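Local structure of 5-carboxymethyl-2-hydroxymuconate semialdehyde dehydrogenase (2D4E) at residues A174-M177 with L178-R182. The protein probably catalyses the NAD-dependent oxidation of 5-carboxymethyl-2-hydroxymuconate semialdehyde to the corresponding acid, as a member of the aldehyde dehydrogenase family. Numbering follows the deposited sequence.
Sequences APLM and LSTWR
L178 N bonds back to A174 O (2.9 Å, N-H...O 163°), the first of a run of i to i+4 bonds that opens helix 175-188 with A174 at the N-cap and ends, for these residues, in a weak one from W181 N to M177 O. Two of the carbonyls along this turn are doubly used. P175 O takes S179 N at 3.1 Å and also S179 OG at 2.8 Å, the two donors arriving from opposite faces of the carbonyl plane. L176 O repeats the pattern one residue on, held by T180 N and, 2.8 Å away, by T180 OG1. Both hydroxyls can fold back this way because each sits between its own backbone N and carbonyl carbon (chi1 67° in S179, 60° in T180). The same rotation lays T180 CG2 beside L176, where it meets CD1 at 3.9 Å as the two side chains cross obliquely. On another side of the helix M177, in one of its two conformers, bends at its second and third torsions and brings CE to 4.1 Å from W181 CB, a contact left doubtful by the alternate position. At the start of the helix L178 CG packs on A174 CB at 3.8 Å, and the L178 side chain also touches the bound NAD. Helices 118-136 and 203-214 cover L176 and T180. This helix is the crossover between parallel strands 166-169 and 193-196 of the NAD-binding domain. The chemistry thus implies a largely buried start of the helix in which both hydroxyls donate to carbonyls of their own helix, T180 OG1 accepting as well from N131 ND2, while L178 offers the cofactor an apolar surface.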
loop_
_atom_site.group_PDB
_atom_site.type_symbol
_atom_site.label_atom_id
_atom_site.label_comp_id
_atom_site.label_asym_id
_atom_site.label_seq_id
_atom_site.Cartn_x
_atom_site.Cartn_y
_atom_site.Cartn_z
ATOM N N ALA C 174 -6.474 28.571 -17.246
ATOM C CA ALA C 174 -5.376 28.633 -16.276
ATOM C C ALA C 174 -4.121 27.961 -16.846
ATOM O O ALA C 174 -3.692 26.912 -16.366
ATOM C CB ALA C 174 -5.796 27.952 -14.971
ATOM N N PRO C 175 -3.505 28.585 -17.865
ATOM C CA PRO C 175 -2.303 28.123 -18.571
ATOM C C PRO C 175 -1.162 27.563 -17.731
ATOM O O PRO C 175 -0.758 26.418 -17.917
ATOM C CB PRO C 175 -1.877 29.357 -19.364
ATOM C CG PRO C 175 -3.176 30.001 -19.677
ATOM C CD PRO C 175 -3.909 29.912 -18.360
ATOM N N LEU C 176 -0.635 28.367 -16.815
ATOM C CA LEU C 176 0.482 27.917 -15.990
ATOM C C LEU C 176 0.136 26.773 -15.040
ATOM O O LEU C 176 0.816 25.749 -15.022
ATOM C CB LEU C 176 1.056 29.082 -15.179
ATOM C CG LEU C 176 2.355 28.740 -14.447
ATOM C CD1 LEU C 176 3.465 28.491 -15.467
ATOM C CD2 LEU C 176 2.738 29.872 -13.514
ATOM N N MET C 177 -0.916 26.953 -14.249
ATOM C CA MET C 177 -1.322 25.934 -13.281
ATOM C C MET C 177 -1.700 24.597 -13.908
ATOM O O MET C 177 -1.258 23.545 -13.454
ATOM C CB MET C 177 -2.491 26.452 -12.434
ATOM C CG MET C 177 -3.127 25.430 -11.504
ATOM S SD MET C 177 -1.985 24.739 -10.306
ATOM C CE MET C 177 -2.396 22.994 -10.426
ATOM N N LEU C 178 -2.510 24.638 -14.957
ATOM C CA LEU C 178 -2.949 23.412 -15.600
ATOM C C LEU C 178 -1.899 22.702 -16.452
ATOM O O LEU C 178 -1.985 21.494 -16.649
ATOM C CB LEU C 178 -4.205 23.692 -16.421
ATOM C CG LEU C 178 -5.345 24.263 -15.566
ATOM C CD1 LEU C 178 -6.559 24.484 -16.434
ATOM C CD2 LEU C 178 -5.668 23.315 -14.420
ATOM N N SER C 179 -0.908 23.429 -16.957
ATOM C CA SER C 179 0.119 22.779 -17.763
ATOM C C SER C 179 1.172 22.168 -16.846
ATOM O O SER C 179 1.606 21.041 -17.067
ATOM C CB SER C 179 0.770 23.765 -18.745
ATOM O OG SER C 179 1.516 24.767 -18.072
ATOM N N THR C 180 1.568 22.902 -15.809
ATOM C CA THR C 180 2.566 22.398 -14.865
ATOM C C THR C 180 2.019 21.215 -14.075
ATOM O O THR C 180 2.786 20.390 -13.577
ATOM C CB THR C 180 3.038 23.490 -13.874
ATOM O OG1 THR C 180 1.924 23.974 -13.112
ATOM C CG2 THR C 180 3.686 24.643 -14.633
ATOM N N TRP C 181 0.693 21.137 -13.973
ATOM C CA TRP C 181 0.023 20.040 -13.273
ATOM C C TRP C 181 0.373 18.702 -13.946
ATOM O O TRP C 181 0.414 17.659 -13.292
ATOM C CB TRP C 181 -1.498 20.251 -13.318
ATOM C CG TRP C 181 -2.329 19.176 -12.644
ATOM C CD1 TRP C 181 -3.364 18.472 -13.201
ATOM C CD2 TRP C 181 -2.215 18.715 -11.291
ATOM N NE1 TRP C 181 -3.896 17.608 -12.280
ATOM C CE2 TRP C 181 -3.212 17.734 -11.099
ATOM C CE3 TRP C 181 -1.364 19.036 -10.220
ATOM C CZ2 TRP C 181 -3.387 17.067 -9.879
ATOM C CZ3 TRP C 181 -1.537 18.372 -9.005
ATOM C CH2 TRP C 181 -2.540 17.399 -8.846
ATOM N N ARG C 182 0.628 18.740 -15.251
ATOM C CA ARG C 182 0.958 17.531 -16.008
ATOM C C ARG C 182 2.456 17.406 -16.294
ATOM O O ARG C 182 3.021 16.303 -16.287
ATOM C CB ARG C 182 0.202 17.533 -17.335
ATOM C CG ARG C 182 -1.286 17.836 -17.206
ATOM C CD ARG C 182 -2.058 16.708 -16.533
ATOM N NE ARG C 182 -3.453 16.740 -16.972
ATOM C CZ ARG C 182 -4.212 15.663 -17.149
ATOM N NH1 ARG C 182 -3.723 14.454 -16.904
ATOM N NH2 ARG C 182 -5.463 15.799 -17.569
#